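Local coordinates for protein chitosanase (PDB 6X2Q) that probably hydrolyses chitosan as a family 46 glycoside hydrolase and holds glucosamine units in its binding cleft, at residues 55-58 with 59-63; 168-171 with 172-175; 198-201 with 202-206. All coordinates share one frame; numbering follows the deposited sequence.

Contact 1 of 3, residues 55-58 with 59-63; sequences EVIQ and RYSRL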
# COMPACT_ATOMS: atom_id res chain seq x y z
N GLU A 55 6.70 -3.34 13.70
CA GLU A 55 7.30 -4.57 13.23
C GLU A 55 8.63 -4.31 12.53
O GLU A 55 9.59 -5.06 12.73
CB GLU A 55 6.34 -5.31 12.31
CG GLU A 55 6.86 -6.67 11.99
CD GLU A 55 6.07 -7.35 10.91
OE1 GLU A 55 6.55 -8.38 10.40
OE2 GLU A 55 4.99 -6.84 10.56
N VAL A 56 8.71 -3.25 11.72
CA VAL A 56 9.95 -2.95 11.02
C VAL A 56 11.07 -2.71 12.03
O VAL A 56 12.16 -3.31 11.95
CB VAL A 56 9.76 -1.73 10.09
CG1 VAL A 56 11.09 -1.23 9.57
CG2 VAL A 56 8.81 -2.07 8.92
N ILE A 57 10.82 -1.85 13.02
CA ILE A 57 11.86 -1.50 13.97
C ILE A 57 12.20 -2.70 14.85
O ILE A 57 13.37 -2.96 15.11
CB ILE A 57 11.45 -0.25 14.78
CG1 ILE A 57 11.41 0.95 13.83
CG2 ILE A 57 12.42 0.03 15.97
CD1 ILE A 57 10.73 2.19 14.39
N GLN A 58 11.19 -3.48 15.25
CA GLN A 58 11.48 -4.68 16.03
C GLN A 58 12.35 -5.66 15.26
O GLN A 58 13.36 -6.15 15.77
CB GLN A 58 10.19 -5.36 16.49
CG GLN A 58 9.63 -4.74 17.75
CD GLN A 58 8.33 -5.38 18.23
OE1 GLN A 58 7.59 -6.00 17.45
NE2 GLN A 58 8.04 -5.22 19.52
N ARG A 59 11.99 -5.95 14.01
CA ARG A 59 12.81 -6.88 13.25
C ARG A 59 14.21 -6.32 13.05
O ARG A 59 15.19 -7.06 13.15
CB ARG A 59 12.15 -7.20 11.91
CG ARG A 59 10.80 -7.84 12.12
CD ARG A 59 10.17 -8.24 10.82
NE ARG A 59 10.89 -9.35 10.22
CZ ARG A 59 10.46 -10.00 9.15
NH1 ARG A 59 9.31 -9.65 8.59
NH2 ARG A 59 11.17 -10.99 8.64
N TYR A 60 14.32 -5.02 12.81
CA TYR A 60 15.63 -4.43 12.63
C TYR A 60 16.45 -4.52 13.91
O TYR A 60 17.66 -4.74 13.87
CB TYR A 60 15.48 -2.98 12.18
CG TYR A 60 16.77 -2.25 11.90
CD1 TYR A 60 17.65 -2.71 10.92
CD2 TYR A 60 17.11 -1.10 12.61
CE1 TYR A 60 18.84 -2.03 10.65
CE2 TYR A 60 18.30 -0.42 12.36
CZ TYR A 60 19.16 -0.89 11.39
OH TYR A 60 20.34 -0.21 11.13
N SER A 61 15.78 -4.38 15.06
CA SER A 61 16.48 -4.38 16.33
C SER A 61 16.96 -5.77 16.70
O SER A 61 17.93 -5.91 17.46
CB SER A 61 15.56 -3.82 17.41
OG SER A 61 15.40 -2.42 17.20
N ARG A 62 16.31 -6.81 16.17
CA ARG A 62 16.85 -8.15 16.36
C ARG A 62 18.11 -8.35 15.52
O ARG A 62 19.01 -9.09 15.93
CB ARG A 62 15.77 -9.19 16.06
CG ARG A 62 16.18 -10.59 16.42
CD ARG A 62 15.88 -10.91 17.89
NE ARG A 62 16.36 -12.24 18.26
CZ ARG A 62 17.64 -12.56 18.47
NH1 ARG A 62 17.96 -13.81 18.80
NH2 ARG A 62 18.59 -11.62 18.37
N LEU A 63 18.22 -7.69 14.37
CA LEU A 63 19.44 -7.77 13.56
C LEU A 63 20.54 -6.87 14.10
O LEU A 63 21.73 -7.17 13.92
CB LEU A 63 19.16 -7.39 12.10
CG LEU A 63 18.08 -8.09 11.27
CD1 LEU A 63 17.95 -7.40 9.92
CD2 LEU A 63 18.37 -9.57 11.07
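Glu55 and Arg59 sit one turn apart on helix 52-63, and their side chains leave the helix together, one alongside the other. With CG anti to the backbone N (chi1 -171°) and the chain straight beyond it, Glu55 runs along the Arg59 stem, its CG 3.8 Å from Arg59 CD. The carboxylate and guanidinium planes are nearly parallel, 8° apart, but OE1 approaches the guanidinium obliquely, and the salt bridge from Glu55 OE1 to Arg59 NH1 is long at 3.5 Å. This is the looser flank of the turn, with both residues partly exposed. The other flank is closely packed. Ile57 O takes two bonds from one residue, from Ser61 N at 2.8 Å and from Ser61 OG at 3.0 Å, the hydroxyl meeting it from above the carbonyl plane. Ser61 OG is also bonded to Asn67 ND2. Ile57 itself packs on Leu73 and Leu76 of helix 73-82, while Tyr60 sets its ring edge-to-face with Phe106 and bonds Asn103 through OH. Arg59 N to Glu55 O and Tyr60 N to Val56 O, both 2.9 Å, continue the i to i+4 bonding of the alpha-helix. An alanine here, in place of the glutamate, is likely to leave the Arg59 guanidinium without this carboxylate mate and its aliphatic stem without the neighbour along which it lies. Because Glu116 OE2 comes near Glu55 OE1, the positive charge of Arg59 probably offsets part of the repulsion between the two acids, even across a long salt bridge.

Contact 2 of 3, residues 168-171 with 172-175; sequences NGIP and AEGV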
# COMPACT_ATOMS: atom_id res chain seq x y z
N ASN A 168 -21.96 -11.11 -8.50
CA ASN A 168 -22.46 -12.47 -8.36
C ASN A 168 -21.35 -13.52 -8.57
O ASN A 168 -21.58 -14.55 -9.22
CB ASN A 168 -23.63 -12.71 -9.31
CG ASN A 168 -24.65 -13.67 -8.75
OD1 ASN A 168 -24.93 -13.65 -7.55
ND2 ASN A 168 -25.22 -14.51 -9.61
N GLY A 169 -20.14 -13.26 -8.04
CA GLY A 169 -19.15 -14.31 -7.96
C GLY A 169 -17.74 -13.78 -8.27
O GLY A 169 -17.49 -12.58 -8.37
N ILE A 170 -16.82 -14.72 -8.43
CA ILE A 170 -15.39 -14.44 -8.59
C ILE A 170 -14.97 -14.93 -9.96
O ILE A 170 -15.71 -15.69 -10.62
CB ILE A 170 -14.56 -15.10 -7.46
CG1 ILE A 170 -14.58 -16.63 -7.58
CG2 ILE A 170 -15.05 -14.63 -6.12
CD1 ILE A 170 -13.70 -17.35 -6.58
N PRO A 171 -13.79 -14.50 -10.44
CA PRO A 171 -13.35 -14.94 -11.78
C PRO A 171 -13.19 -16.45 -11.90
O PRO A 171 -13.52 -17.01 -12.95
CB PRO A 171 -12.02 -14.20 -11.96
CG PRO A 171 -12.19 -12.96 -11.16
CD PRO A 171 -12.96 -13.39 -9.93
N ALA A 172 -12.70 -17.12 -10.86
CA ALA A 172 -12.58 -18.57 -10.89
C ALA A 172 -13.93 -19.25 -11.01
O ALA A 172 -13.98 -20.45 -11.31
CB ALA A 172 -11.87 -19.07 -9.63
N GLU A 173 -15.03 -18.54 -10.75
CA GLU A 173 -16.36 -19.07 -10.95
C GLU A 173 -16.94 -18.68 -12.31
O GLU A 173 -18.09 -19.01 -12.59
CB GLU A 173 -17.29 -18.62 -9.83
CG GLU A 173 -16.98 -19.27 -8.49
CD GLU A 173 -17.65 -18.57 -7.32
OE1 GLU A 173 -18.22 -17.47 -7.53
OE2 GLU A 173 -17.59 -19.11 -6.19
N GLY A 174 -16.16 -18.01 -13.16
CA GLY A 174 -16.61 -17.67 -14.49
C GLY A 174 -17.09 -16.24 -14.67
O GLY A 174 -17.42 -15.86 -15.80
N VAL A 175 -17.16 -15.43 -13.60
CA VAL A 175 -17.39 -14.00 -13.79
C VAL A 175 -16.21 -13.44 -14.56
O VAL A 175 -15.05 -13.62 -14.16
CB VAL A 175 -17.56 -13.28 -12.45
CG1 VAL A 175 -17.64 -11.76 -12.67
CG2 VAL A 175 -18.78 -13.79 -11.67
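The chain turns back on itself between Ile170 and Val175, with Glu173 N bonded to Ile170 O at 2.9 Å and Gly174 N to Pro171 O at 2.8 Å. These are i to i+3 bonds of a short 3-10 turn. The turn follows a Schellman motif that ends helix 156-167, in which Asn168, at positive phi, is the first residue to leave the helical path. Ile170 O also receives a weak bond from Val175 N, so one carbonyl gathers two backbone N-H groups. Glu173 answers in the opposite direction: its OE1 accepts Ile170 N at 3.2 Å, from above the carboxylate plane, and the two residues thus bond each other reciprocally. The Glu173 side chain reaches back because CG stands beside its own backbone N (chi1 -70°) and the rest is extended, crossing the Ile170 side chain obliquely. On the way CD passes Ile170 CG1 at 3.6 Å, while Ile170 CD1 touches Ala172 CB. Gly169 CA lies just beyond the carboxylate oxygen, 3.3 Å from Glu173 OE1; with a phi of 140°, a CB here would collide with Glu173 OE1 and press on the carbonyl oxygen of Asn168. Val175 turns toward the first half of the turn, its CG2 resting against Gly169 C. Around the turn, Ile170 and Val175 pack on Thr164 and Val167 of helix 156-167, and Pro171 leans on Glu177 and Trp180 of helix 177-193, so this surface loop ties the two helices together. Pro171 CA also lies 3.2 Å from Val175 O in a CA-H...O contact, with an angle of 157° at the hydrogen.

Contact 3 of 3, residues 198-201 with 202-206; sequences LETE and DEWSE. With GCS (2-amino-2-deoxy-beta-D-glucopyranose), chain C.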
# COMPACT_ATOMS: atom_id res chain seq x y z
N LEU A 198 -13.61 8.43 9.48
CA LEU A 198 -13.64 9.82 9.06
C LEU A 198 -12.29 10.51 9.22
O LEU A 198 -12.02 11.50 8.51
CB LEU A 198 -14.73 10.58 9.84
CG LEU A 198 -16.18 10.19 9.51
CD1 LEU A 198 -17.18 11.14 10.18
CD2 LEU A 198 -16.42 10.14 7.98
N GLU A 199 -11.42 10.01 10.10
CA GLU A 199 -10.09 10.60 10.25
C GLU A 199 -9.25 10.49 8.98
O GLU A 199 -8.35 11.32 8.76
CB GLU A 199 -9.35 9.93 11.41
CG GLU A 199 -10.09 10.00 12.74
CD GLU A 199 -9.15 9.95 13.92
OE1 GLU A 199 -8.10 10.65 13.87
OE2 GLU A 199 -9.45 9.24 14.91
N THR A 200 -9.48 9.48 8.14
CA THR A 200 -8.67 9.34 6.92
C THR A 200 -9.36 9.95 5.70
O THR A 200 -8.87 9.76 4.57
CB THR A 200 -8.34 7.88 6.65
OG1 THR A 200 -7.22 7.82 5.76
CG2 THR A 200 -9.55 7.16 5.99
N GLU A 201 -10.46 10.69 5.90
CA GLU A 201 -11.28 11.13 4.77
C GLU A 201 -10.52 12.09 3.86
O GLU A 201 -10.49 11.90 2.64
CB GLU A 201 -12.57 11.78 5.25
CG GLU A 201 -13.45 12.23 4.07
CD GLU A 201 -14.72 12.90 4.52
OE1 GLU A 201 -15.15 12.62 5.66
OE2 GLU A 201 -15.27 13.70 3.74
N ASP A 202 -9.97 13.16 4.42
CA ASP A 202 -9.21 14.11 3.62
C ASP A 202 -8.05 13.43 2.91
O ASP A 202 -7.84 13.64 1.71
CB ASP A 202 -8.68 15.25 4.50
CG ASP A 202 -9.76 16.18 4.99
OD1 ASP A 202 -9.52 16.84 6.03
OD2 ASP A 202 -10.84 16.26 4.35
N GLU A 203 -7.25 12.65 3.65
CA GLU A 203 -6.13 11.94 3.05
C GLU A 203 -6.59 11.07 1.89
O GLU A 203 -6.06 11.17 0.77
CB GLU A 203 -5.43 11.07 4.11
CG GLU A 203 -4.16 11.64 4.66
CD GLU A 203 -3.03 11.64 3.65
OE1 GLU A 203 -2.69 12.72 3.13
OE2 GLU A 203 -2.46 10.55 3.40
N TRP A 204 -7.59 10.23 2.12
CA TRP A 204 -7.98 9.26 1.12
C TRP A 204 -8.72 9.91 -0.04
O TRP A 204 -8.50 9.56 -1.21
CB TRP A 204 -8.83 8.17 1.76
CG TRP A 204 -8.02 7.11 2.43
CD1 TRP A 204 -6.67 7.12 2.66
CD2 TRP A 204 -8.50 5.87 2.94
NE1 TRP A 204 -6.28 5.96 3.29
CE2 TRP A 204 -7.40 5.17 3.47
CE3 TRP A 204 -9.77 5.27 3.00
CZ2 TRP A 204 -7.52 3.91 4.05
CZ3 TRP A 204 -9.89 4.02 3.57
CH2 TRP A 204 -8.77 3.35 4.09
N SER A 205 -9.60 10.87 0.26
CA SER A 205 -10.36 11.53 -0.80
C SER A 205 -9.44 12.16 -1.84
O SER A 205 -9.71 12.07 -3.05
CB SER A 205 -11.28 12.60 -0.19
OG SER A 205 -12.09 13.15 -1.21
N GLU A 206 -8.35 12.78 -1.41
CA GLU A 206 -7.41 13.38 -2.35
C GLU A 206 -6.55 12.35 -3.09
O GLU A 206 -5.71 12.74 -3.91
CB GLU A 206 -6.49 14.36 -1.61
CG GLU A 206 -7.23 15.52 -0.97
CD GLU A 206 -6.31 16.70 -0.67
OE1 GLU A 206 -6.09 17.53 -1.59
OE2 GLU A 206 -5.80 16.79 0.47
C1 GCS C . -1.27 6.67 4.46
C2 GCS C . -2.86 6.40 4.28
C3 GCS C . -2.93 4.85 4.73
C4 GCS C . -1.79 3.89 4.25
C5 GCS C . -0.33 4.27 3.98
C6 GCS C . 0.04 3.58 2.98
N2 GCS C . -3.66 7.22 5.00
O1 GCS C . -1.17 7.93 3.93
O3 GCS C . -4.06 4.41 3.95
O5 GCS C . -0.43 5.75 3.86
O6 GCS C . 1.14 4.21 2.30
O HOH W 1 -10.34 13.49 7.54
O HOH W 2 -7.38 12.66 6.63
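The glucosamine pocket is lined here by the first turn of helix 201-205, with Thr200 at its N-cap position and Trp204 and Glu203 reaching the sugar. Trp204 N bonds to Thr200 O at 2.8 Å, and Ser205 N follows to Glu201 O. Thr200 lies over one face of the indole. Its CG2, placed between the backbone N and the carbonyl carbon, makes a CH-pi contact 3.7 Å from the centroid of the six-membered ring of Trp204. Thr200 OG1 sits over the same ring system without bonding to NE1; its hydrogen-bond partner is Arg37 NH1. With Thr200 against one face, the indole turns its edge to the sugar, and Trp204 NE1 donates to GCS O3 at 2.8 Å. Glu203 bends at chi2 (-70°) to bring OE2 to GCS O1 at 3.0 Å, a weak bond. At the helix start, water 2 links Glu199 O (2.7 Å) to Glu203 N (3.0 Å), and water 1 accepts from Asp202 N, so solvent serves first-turn N-H groups. The sugar is further gripped by Asp35 OD2 and Gln146 O. Trp204 meets the ring of His147, at the end of helix 134-147, and packs on Val191 and Leu192 of helix 177-193, while Glu203 touches Leu33 and Asp35 in the loop between strands 30-32 and 39-41.

Followed from the N terminus, the contacts come in series: 55-58 with 59-63 first, then 168-171 with 172-175, then 198-201 with 202-206. Each spans adjoining residues and closes only a local turn, so none nests within or crosses another. Contact 1 lies within helix 52-63, which packs against helices 73-82, 93-100 and 104-129. Contact 2 is the connection from helix 156-167 to helix 177-193, on the opposite side of the chain's centre, about 41 Å from contact 1 between centres. Contact 3 follows helix 177-193 and opens helix 201-205 at the sugar site, about 30 Å from contact 1 and 32 Å from contact 2, centre to centre.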